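Local coordinates for protein glycerol dehydrogenase (Schizosaccharomyces pombe, PDB 1TA9) that catalyses the NAD(+)-dependent oxidation of glycerol to dihydroxyacetone with the help of a zinc ion, and so serves the assimilation of glycerol, at residues K87-K92 against N169-I174; T240-R245 against H399-K404; E272-S277 against T288-N293; G340-V345 against K415-Y420. One frame throughout, in Å; residues are numbered along the deposited sequence.

Contact 1. Residues K87-K92 against N169-I174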
# COMPACT_ATOMS: atom_id res chain seq x y z
N LYS B 87 34.03 -15.03 -37.73
CA LYS B 87 33.76 -15.33 -39.14
C LYS B 87 32.75 -14.39 -39.79
O LYS B 87 32.67 -14.30 -41.01
CB LYS B 87 33.29 -16.78 -39.30
CG LYS B 87 31.87 -17.05 -38.82
CD LYS B 87 31.50 -18.51 -39.03
CE LYS B 87 30.05 -18.78 -38.66
NZ LYS B 87 29.69 -20.22 -38.83
N LYS B 88 31.97 -13.69 -38.96
CA LYS B 88 30.98 -12.75 -39.48
C LYS B 88 31.64 -11.55 -40.14
O LYS B 88 31.04 -10.90 -41.00
CB LYS B 88 30.06 -12.27 -38.35
CG LYS B 88 29.18 -13.36 -37.73
CD LYS B 88 28.43 -12.83 -36.51
CE LYS B 88 27.52 -13.90 -35.92
NZ LYS B 88 26.37 -14.22 -36.81
N TRP B 89 32.88 -11.26 -39.76
CA TRP B 89 33.61 -10.13 -40.32
C TRP B 89 34.87 -10.52 -41.08
O TRP B 89 35.30 -9.81 -41.98
CB TRP B 89 34.00 -9.15 -39.21
CG TRP B 89 32.83 -8.51 -38.55
CD1 TRP B 89 32.15 -7.40 -38.97
CD2 TRP B 89 32.16 -8.97 -37.37
NE1 TRP B 89 31.09 -7.15 -38.13
CE2 TRP B 89 31.07 -8.10 -37.14
CE3 TRP B 89 32.37 -10.04 -36.50
CZ2 TRP B 89 30.20 -8.26 -36.06
CZ3 TRP B 89 31.49 -10.21 -35.42
CH2 TRP B 89 30.42 -9.32 -35.22
N ALA B 90 35.46 -11.66 -40.71
CA ALA B 90 36.68 -12.11 -41.37
C ALA B 90 36.86 -13.62 -41.33
O ALA B 90 36.70 -14.25 -40.28
CB ALA B 90 37.88 -11.44 -40.71
N THR B 91 37.18 -14.20 -42.49
CA THR B 91 37.40 -15.64 -42.58
C THR B 91 38.79 -15.95 -43.12
O THR B 91 39.20 -17.11 -43.16
CB THR B 91 36.37 -16.32 -43.51
OG1 THR B 91 36.51 -15.80 -44.84
CG2 THR B 91 34.95 -16.08 -43.02
N LYS B 92 39.53 -14.91 -43.52
CA LYS B 92 40.86 -15.11 -44.08
C LYS B 92 42.03 -14.55 -43.27
O LYS B 92 43.01 -15.24 -43.03
CB LYS B 92 40.91 -14.53 -45.50
N ASN B 169 39.85 1.70 -41.96
CA ASN B 169 38.48 1.53 -42.44
C ASN B 169 38.06 0.07 -42.32
O ASN B 169 37.42 -0.47 -43.22
CB ASN B 169 38.35 1.98 -43.90
CG ASN B 169 36.90 2.07 -44.36
OD1 ASN B 169 36.60 2.00 -45.55
ND2 ASN B 169 35.99 2.24 -43.40
N LEU B 170 38.43 -0.56 -41.21
CA LEU B 170 38.10 -1.96 -40.96
C LEU B 170 37.24 -2.15 -39.72
O LEU B 170 37.25 -1.31 -38.82
CB LEU B 170 39.38 -2.78 -40.77
CG LEU B 170 40.33 -2.99 -41.94
CD1 LEU B 170 41.55 -3.75 -41.46
CD2 LEU B 170 39.62 -3.76 -43.05
N PRO B 171 36.50 -3.26 -39.65
CA PRO B 171 35.65 -3.52 -38.49
C PRO B 171 36.56 -3.85 -37.31
O PRO B 171 37.71 -4.26 -37.50
CB PRO B 171 34.81 -4.71 -38.93
CG PRO B 171 35.75 -5.45 -39.85
CD PRO B 171 36.36 -4.33 -40.66
N SER B 172 36.05 -3.68 -36.10
CA SER B 172 36.84 -3.96 -34.91
C SER B 172 36.14 -4.94 -33.98
O SER B 172 34.91 -4.98 -33.92
CB SER B 172 37.13 -2.66 -34.15
OG SER B 172 35.93 -1.98 -33.81
N ILE B 173 36.94 -5.73 -33.28
CA ILE B 173 36.43 -6.70 -32.33
C ILE B 173 37.17 -6.41 -31.02
O ILE B 173 38.39 -6.50 -30.95
CB ILE B 173 36.69 -8.15 -32.80
CG1 ILE B 173 35.88 -8.42 -34.07
CG2 ILE B 173 36.28 -9.14 -31.71
CD1 ILE B 173 35.96 -9.85 -34.58
N ILE B 174 36.40 -6.03 -30.00
CA ILE B 174 36.95 -5.66 -28.70
C ILE B 174 36.70 -6.76 -27.67
O ILE B 174 35.56 -7.16 -27.44
CB ILE B 174 36.30 -4.35 -28.22
CG1 ILE B 174 36.42 -3.28 -29.31
CG2 ILE B 174 36.97 -3.87 -26.93
CD1 ILE B 174 37.86 -2.86 -29.64
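The parallel sheet of the Rossmann-like, nucleotide-binding half of this iron-containing alcohol dehydrogenase fold is covered here at the end where strand 172-176 starts: Trp89, from the loop leading into strand 93-98, lies against Pro171 and Ile173. Trp89 and Pro171 give the closest backbone approach, with 7.2 Å between Trp89 CA and Pro171 CA. The contacts run from side chain to side chain, and no hydrogen bond crosses between the segments. The CB of Trp89 points toward the strand, and with CG anti to the carbonyl carbon (chi1 -65°) the indole runs past the proline in the opposite direction. Its pyrrole side meets the proline, Trp89 CD1 lying 3.8 Å from Pro171 CB. The polar end of the indole is held elsewhere, NE1 bonding to the side chain of Gln70, while Leu206 of another subunit also packs on the tryptophan. Strand 210-214 lies beside both partners, Leu210 touching Trp89 and Ile173 alike. Thr177, which probably binds NAD(+), follows the far end of strand 172-176, about 11 Å from Ile173 side chain to side chain. Extended through chi2 (-175°), Ile173 sends its terminal methyl to the six-membered ring, where Ile173 CD1 comes within 4.1 Å of Trp89 CE3.

Contact 2. Residues T240-R245 against H399-K404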
# COMPACT_ATOMS: atom_id res chain seq x y z
N THR B 240 22.84 9.47 -17.01
CA THR B 240 21.89 9.44 -18.12
C THR B 240 20.54 10.05 -17.75
O THR B 240 19.95 10.78 -18.55
CB THR B 240 21.71 8.00 -18.65
OG1 THR B 240 22.81 7.69 -19.51
CG2 THR B 240 20.40 7.85 -19.43
N GLU B 241 20.05 9.78 -16.55
CA GLU B 241 18.77 10.38 -16.14
C GLU B 241 18.92 11.90 -16.13
O GLU B 241 18.00 12.62 -16.50
CB GLU B 241 18.36 9.88 -14.75
CG GLU B 241 17.71 8.50 -14.76
CD GLU B 241 16.36 8.50 -15.46
OE1 GLU B 241 16.19 7.75 -16.44
OE2 GLU B 241 15.46 9.25 -15.03
N SER B 242 20.08 12.38 -15.70
CA SER B 242 20.36 13.82 -15.64
C SER B 242 20.39 14.45 -17.03
O SER B 242 19.90 15.57 -17.23
CB SER B 242 21.69 14.07 -14.93
OG SER B 242 22.00 15.45 -14.92
N VAL B 243 20.98 13.75 -18.00
CA VAL B 243 21.06 14.25 -19.37
C VAL B 243 19.66 14.26 -20.00
O VAL B 243 19.26 15.24 -20.64
CB VAL B 243 21.98 13.36 -20.23
CG1 VAL B 243 21.92 13.78 -21.71
CG2 VAL B 243 23.40 13.45 -19.73
N ILE B 244 18.93 13.17 -19.81
CA ILE B 244 17.58 13.06 -20.36
C ILE B 244 16.62 14.08 -19.76
O ILE B 244 15.88 14.74 -20.49
CB ILE B 244 17.01 11.64 -20.15
CG1 ILE B 244 17.83 10.63 -20.97
CG2 ILE B 244 15.54 11.58 -20.57
CD1 ILE B 244 17.40 9.19 -20.79
N ARG B 245 16.63 14.21 -18.44
CA ARG B 245 15.74 15.16 -17.78
C ARG B 245 16.09 16.61 -18.07
O ARG B 245 15.26 17.50 -17.92
CB ARG B 245 15.72 14.89 -16.27
CG ARG B 245 15.12 13.53 -15.95
CD ARG B 245 14.90 13.32 -14.47
NE ARG B 245 14.00 12.20 -14.24
CZ ARG B 245 13.49 11.88 -13.05
NH1 ARG B 245 13.81 12.59 -11.97
NH2 ARG B 245 12.66 10.85 -12.95
N HIS B 399 28.20 20.05 -18.41
CA HIS B 399 27.38 21.08 -19.04
C HIS B 399 26.08 20.55 -19.63
O HIS B 399 25.25 21.32 -20.11
CB HIS B 399 28.20 21.82 -20.10
CG HIS B 399 29.43 22.47 -19.54
ND1 HIS B 399 29.36 23.49 -18.61
CD2 HIS B 399 30.74 22.21 -19.72
CE1 HIS B 399 30.59 23.82 -18.24
NE2 HIS B 399 31.44 23.06 -18.90
N ASN B 400 25.90 19.23 -19.62
CA ASN B 400 24.66 18.63 -20.13
C ASN B 400 23.55 18.83 -19.10
O ASN B 400 22.37 18.74 -19.43
CB ASN B 400 24.83 17.13 -20.41
CG ASN B 400 25.68 16.85 -21.63
OD1 ASN B 400 25.59 17.56 -22.63
ND2 ASN B 400 26.49 15.80 -21.56
N MET B 401 23.93 19.10 -17.86
CA MET B 401 22.96 19.31 -16.79
C MET B 401 22.33 20.69 -16.90
O MET B 401 23.01 21.68 -17.22
CB MET B 401 23.63 19.16 -15.42
CG MET B 401 24.13 17.76 -15.12
SD MET B 401 25.00 17.60 -13.55
CE MET B 401 23.64 17.65 -12.37
N SER B 402 21.03 20.78 -16.65
CA SER B 402 20.34 22.06 -16.74
C SER B 402 20.81 22.98 -15.61
O SER B 402 20.85 24.20 -15.78
CB SER B 402 18.81 21.86 -16.69
OG SER B 402 18.41 21.23 -15.49
N LYS B 403 21.16 22.40 -14.46
CA LYS B 403 21.65 23.18 -13.33
C LYS B 403 23.11 23.52 -13.62
O LYS B 403 23.88 22.65 -14.03
CB LYS B 403 21.55 22.38 -12.02
CG LYS B 403 21.84 23.21 -10.77
CD LYS B 403 21.72 22.40 -9.47
CE LYS B 403 20.29 21.93 -9.21
NZ LYS B 403 20.18 21.16 -7.93
N LYS B 404 23.49 24.77 -13.41
CA LYS B 404 24.86 25.21 -13.69
C LYS B 404 25.67 25.44 -12.42
O LYS B 404 25.12 25.79 -11.37
CB LYS B 404 24.83 26.49 -14.53
CG LYS B 404 24.02 26.34 -15.82
CD LYS B 404 24.53 25.19 -16.67
CE LYS B 404 23.68 24.97 -17.91
NZ LYS B 404 24.18 23.81 -18.71
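Val243 and Asn400 bring the two backbones together, with 5.7 Å between Val243 CA and Asn400 CA, where the last turns of helix 223-245 meet a 3-10 turn that opens into a loop at Met401. The first segment is regular alpha-helix, as the bond from Ile244 N to Thr240 O (2.9 Å) attests. Both belong to the helical half of this dehydroquinate-synthase-like fold, and no hydrogen bond joins the two segments directly. Val243 and Asn400 lie side by side and point the same way, Val243 CG2 standing 4.0 Å from Asn400 CB, so that the apolar stem of the asparagine does the touching. Its amide is engaged elsewhere: ND2 bonds to the carbonyl of Leu311. A little farther along the chain, Ser248 OG bonds to Asn400 O and Ser246 OG to Ser402 N, which tethers the loop by its backbone. The other side-chain pair is closer. With Ser242 OG anti to its own N (chi1 177°), the hydroxyl reaches the bend of Met401, where OG is only 3.1 Å from Met401 CG. Lys404 folds back over the loop, and its NZ bonds to Met401 O at 2.9 Å, with a C=O...N angle of 163°.

Contact 3. Residues E272-S277 against T288-N293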
# COMPACT_ATOMS: atom_id res chain seq x y z
N GLU B 272 21.63 -3.63 -8.31
CA GLU B 272 20.93 -3.71 -7.04
C GLU B 272 20.67 -5.16 -6.63
O GLU B 272 20.82 -5.52 -5.47
CB GLU B 272 19.61 -2.94 -7.11
CG GLU B 272 19.78 -1.44 -6.95
CD GLU B 272 18.46 -0.68 -6.98
OE1 GLU B 272 17.46 -1.17 -6.39
OE2 GLU B 272 18.42 0.41 -7.58
N LYS B 273 20.29 -5.98 -7.59
CA LYS B 273 20.00 -7.38 -7.31
C LYS B 273 21.22 -8.28 -7.20
O LYS B 273 21.30 -9.13 -6.31
CB LYS B 273 19.10 -7.97 -8.39
CG LYS B 273 17.68 -7.42 -8.46
CD LYS B 273 16.94 -8.06 -9.64
CE LYS B 273 15.51 -7.56 -9.76
NZ LYS B 273 14.84 -8.19 -10.94
N TYR B 274 22.20 -8.07 -8.08
CA TYR B 274 23.36 -8.95 -8.14
C TYR B 274 24.77 -8.44 -7.87
O TYR B 274 25.71 -9.24 -7.88
CB TYR B 274 23.34 -9.64 -9.50
CG TYR B 274 22.04 -10.33 -9.81
CD1 TYR B 274 21.70 -11.53 -9.18
CD2 TYR B 274 21.12 -9.78 -10.71
CE1 TYR B 274 20.49 -12.16 -9.43
CE2 TYR B 274 19.89 -10.41 -10.97
CZ TYR B 274 19.59 -11.60 -10.32
OH TYR B 274 18.40 -12.25 -10.57
N ALA B 275 24.96 -7.15 -7.64
CA ALA B 275 26.32 -6.66 -7.42
C ALA B 275 27.11 -7.39 -6.33
O ALA B 275 28.24 -7.83 -6.57
CB ALA B 275 26.30 -5.15 -7.13
N LEU B 276 26.53 -7.51 -5.14
CA LEU B 276 27.24 -8.18 -4.05
C LEU B 276 27.43 -9.68 -4.28
O LEU B 276 28.46 -10.24 -3.90
CB LEU B 276 26.53 -7.96 -2.71
CG LEU B 276 27.15 -8.69 -1.51
CD1 LEU B 276 28.66 -8.45 -1.46
CD2 LEU B 276 26.48 -8.21 -0.23
N SER B 277 26.46 -10.33 -4.91
CA SER B 277 26.60 -11.76 -5.16
C SER B 277 27.66 -12.00 -6.24
O SER B 277 28.37 -13.00 -6.21
CB SER B 277 25.25 -12.41 -5.54
OG SER B 277 24.51 -11.63 -6.47
N THR B 288 29.05 -17.78 -11.45
CA THR B 288 27.60 -17.95 -11.26
C THR B 288 26.84 -17.08 -12.26
O THR B 288 27.42 -16.21 -12.88
CB THR B 288 27.17 -17.52 -9.86
OG1 THR B 288 27.66 -16.19 -9.61
CG2 THR B 288 27.72 -18.47 -8.80
N GLU B 289 25.53 -17.32 -12.39
CA GLU B 289 24.74 -16.50 -13.31
C GLU B 289 24.71 -15.07 -12.75
O GLU B 289 24.70 -14.10 -13.51
CB GLU B 289 23.31 -17.05 -13.44
CG GLU B 289 22.48 -16.32 -14.50
CD GLU B 289 21.16 -17.02 -14.81
OE1 GLU B 289 20.35 -16.45 -15.57
OE2 GLU B 289 20.93 -18.14 -14.30
N ALA B 290 24.74 -14.95 -11.43
CA ALA B 290 24.74 -13.64 -10.79
C ALA B 290 25.97 -12.86 -11.25
O ALA B 290 25.88 -11.68 -11.60
CB ALA B 290 24.74 -13.80 -9.27
N PHE B 291 27.12 -13.53 -11.26
CA PHE B 291 28.37 -12.92 -11.70
C PHE B 291 28.23 -12.52 -13.16
O PHE B 291 28.56 -11.40 -13.55
CB PHE B 291 29.54 -13.92 -11.56
CG PHE B 291 30.82 -13.45 -12.19
CD1 PHE B 291 31.59 -12.44 -11.60
CD2 PHE B 291 31.27 -14.01 -13.39
CE1 PHE B 291 32.78 -12.01 -12.18
CE2 PHE B 291 32.46 -13.58 -13.98
CZ PHE B 291 33.22 -12.58 -13.37
N GLU B 292 27.72 -13.44 -13.98
CA GLU B 292 27.53 -13.16 -15.40
C GLU B 292 26.58 -11.97 -15.61
O GLU B 292 26.75 -11.20 -16.55
CB GLU B 292 26.98 -14.40 -16.12
CG GLU B 292 27.92 -15.60 -16.09
CD GLU B 292 28.64 -15.84 -17.42
OE1 GLU B 292 29.52 -16.72 -17.47
OE2 GLU B 292 28.32 -15.15 -18.41
N ASN B 293 25.58 -11.84 -14.74
CA ASN B 293 24.64 -10.73 -14.87
C ASN B 293 25.34 -9.39 -14.71
O ASN B 293 25.06 -8.43 -15.44
CB ASN B 293 23.52 -10.83 -13.83
CG ASN B 293 22.57 -11.98 -14.09
OD1 ASN B 293 22.47 -12.48 -15.21
ND2 ASN B 293 21.85 -12.38 -13.05
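Tyr274 and Asn293 both carry CG anti to the carbonyl carbon (chi1 -54° for the tyrosine), and these torsions swing the phenol and the amide into one another's path between helices 258-284 and 289-307. The amide nitrogen sits over the centre of the ring, with Asn293 ND2 3.4 Å above the plane of Tyr274; its closest ring atom is Tyr274 CE2, at 3.5 Å. Ring and amide planes differ by 62°, so the amide meets the aromatic face with its nitrogen and does not stack flat on it. The CB of Lys273 lies against the opposite face, so both faces have a neighbour, one central and one at the rim. Ala290 is the second pivot: its CB is 3.8 Å from Tyr274 CD1 and 3.5 Å from Ser277 OG, and this small methyl goes with a close backbone approach, 5.6 Å between Tyr274 CA and Ala290 CA. The start of the second helix is set by Thr288 at the N-cap, whose OG1 accepts from Phe291 N at 3.2 Å. The first helix is kinked here, since the N atoms of Leu276 and Ser277 make no bond to the preceding turn.

Over these segments the helix axes come within 8.2 Å and cross at -115°. Asp349 of a neighbouring subunit binds both key polar ends, its carbonyl taking Tyr274 OH and its carboxylate Asn293 ND2, while Asn293 OD1 accepts from Arg64 of a further subunit. Behind the contact, Phe291 turns to helix 215-220, which directly follows sheet strand 210-214.

Contact 4. Residues G340-V345 against K415-Y420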
# COMPACT_ATOMS: atom_id res chain seq x y z
N GLY B 340 32.73 10.35 -7.67
CA GLY B 340 32.18 11.42 -8.49
C GLY B 340 30.67 11.37 -8.60
O GLY B 340 30.01 12.40 -8.74
N THR B 341 30.11 10.16 -8.54
CA THR B 341 28.67 9.99 -8.61
C THR B 341 28.04 10.54 -7.33
O THR B 341 26.98 11.17 -7.37
CB THR B 341 28.30 8.50 -8.81
OG1 THR B 341 28.87 8.03 -10.03
CG2 THR B 341 26.78 8.32 -8.87
N LEU B 342 28.69 10.32 -6.19
CA LEU B 342 28.18 10.84 -4.93
C LEU B 342 28.24 12.36 -4.97
O LEU B 342 27.37 13.04 -4.43
CB LEU B 342 28.98 10.32 -3.74
CG LEU B 342 28.82 8.83 -3.40
CD1 LEU B 342 29.63 8.51 -2.14
CD2 LEU B 342 27.35 8.50 -3.18
N VAL B 343 29.27 12.89 -5.61
CA VAL B 343 29.40 14.34 -5.72
C VAL B 343 28.24 14.86 -6.57
O VAL B 343 27.65 15.90 -6.25
CB VAL B 343 30.74 14.76 -6.37
CG1 VAL B 343 30.81 16.28 -6.49
CG2 VAL B 343 31.92 14.25 -5.53
N GLN B 344 27.89 14.15 -7.64
CA GLN B 344 26.78 14.59 -8.48
C GLN B 344 25.49 14.58 -7.66
O GLN B 344 24.62 15.41 -7.85
CB GLN B 344 26.59 13.72 -9.73
CG GLN B 344 25.40 14.21 -10.57
CD GLN B 344 25.36 13.65 -11.98
OE1 GLN B 344 26.40 13.39 -12.59
NE2 GLN B 344 24.15 13.50 -12.52
N VAL B 345 25.38 13.62 -6.74
CA VAL B 345 24.20 13.50 -5.89
C VAL B 345 24.08 14.74 -5.01
O VAL B 345 22.97 15.20 -4.72
CB VAL B 345 24.28 12.22 -5.02
CG1 VAL B 345 23.28 12.30 -3.88
CG2 VAL B 345 23.99 11.00 -5.89
N LYS B 415 33.87 18.02 -0.75
CA LYS B 415 34.07 17.95 0.69
C LYS B 415 32.79 17.51 1.40
O LYS B 415 32.84 16.81 2.40
CB LYS B 415 34.53 19.30 1.25
CG LYS B 415 35.99 19.60 0.93
CD LYS B 415 36.46 20.93 1.51
CE LYS B 415 35.89 22.11 0.73
NZ LYS B 415 36.49 23.41 1.18
N ALA B 416 31.64 17.92 0.86
CA ALA B 416 30.36 17.55 1.45
C ALA B 416 30.21 16.03 1.42
O ALA B 416 29.79 15.42 2.40
CB ALA B 416 29.22 18.22 0.70
N VAL B 417 30.54 15.41 0.28
CA VAL B 417 30.44 13.96 0.17
C VAL B 417 31.25 13.32 1.31
O VAL B 417 30.78 12.43 2.00
CB VAL B 417 31.00 13.45 -1.18
CG1 VAL B 417 31.11 11.93 -1.16
CG2 VAL B 417 30.09 13.90 -2.32
N ASP B 418 32.47 13.81 1.50
CA ASP B 418 33.34 13.27 2.55
C ASP B 418 32.68 13.34 3.93
O ASP B 418 32.69 12.35 4.68
CB ASP B 418 34.66 14.02 2.57
CG ASP B 418 35.64 13.44 3.57
OD1 ASP B 418 36.02 12.26 3.41
OD2 ASP B 418 36.03 14.17 4.50
N SER B 419 32.11 14.49 4.28
CA SER B 419 31.45 14.63 5.58
C SER B 419 30.19 13.76 5.69
O SER B 419 29.93 13.17 6.74
CB SER B 419 31.08 16.09 5.83
OG SER B 419 32.24 16.90 5.96
N TYR B 420 29.40 13.71 4.62
CA TYR B 420 28.18 12.90 4.61
C TYR B 420 28.53 11.42 4.83
O TYR B 420 27.90 10.73 5.64
CB TYR B 420 27.44 13.04 3.27
CG TYR B 420 26.79 14.38 2.97
CD1 TYR B 420 26.97 15.49 3.80
CD2 TYR B 420 26.02 14.54 1.82
CE1 TYR B 420 26.39 16.74 3.48
CE2 TYR B 420 25.44 15.77 1.49
CZ TYR B 420 25.63 16.86 2.32
OH TYR B 420 25.06 18.07 1.98
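Val417 pushes its two methyls into helix 333-347, one toward Leu342 and the other toward Val343. Val417 CG1 lies 3.7 Å from Leu342 CB and 3.9 Å from Leu342 CD1, so this methyl touches both the base and the tip of the leucine. Val417 CG2 settles against the helix backbone itself, 3.5 Å from Val343 CA, and also meets Val343 CG2 at 3.7 Å. The valine crosses each of its two partners at about a right angle. This placement follows from chi1 of 170°, which puts CG1 anti to the backbone N and CG2 anti to the carbonyl carbon. No hydrogen bond spans the segments; the side-chain contacts are all apolar, though CG2 also lies beside the backbone atoms Leu342 O and Val343 N. Tyr339 and Val346, one turn away along the same helix, touch Val417 as well, so it sits among four residues of that helix, a knob-into-hole arrangement. The approach is close, 6.0 Å from Val343 CA to Val417 CA.

Farther out, Asp418 on helix 407-428 forms a salt bridge with Arg284 of a neighbouring subunit. Helix 352-364 flanks both segments, Met362 touching Leu342 and Phe355 meeting the Tyr420 ring edge-to-face, while helix 223-245 receives Thr341 and Gln344.

In the fold
Contact 1 belongs to the nucleotide-binding half and is partly buried; contacts 2, 3 and 4 are buried among the helices. Contacts 1 and 4 lie on opposite sides of the chain's centre, their own centres about 43 Å apart. Both are apolar, but contact 1 joins a loop to a strand end and contact 4 two helices, whereas contact 3 sets an amide nitrogen over a ring face and contact 2 sets a hydroxyl against a methionine. Contacts 2 and 4 touch directly: Ser242 CB is 3.5 Å from Gln344 NE2. Contact 3 meets them across subunits instead: Glu289 forms a salt bridge with Lys403 of a neighbouring subunit, and Ser277 packs on Tyr420 of the same neighbour.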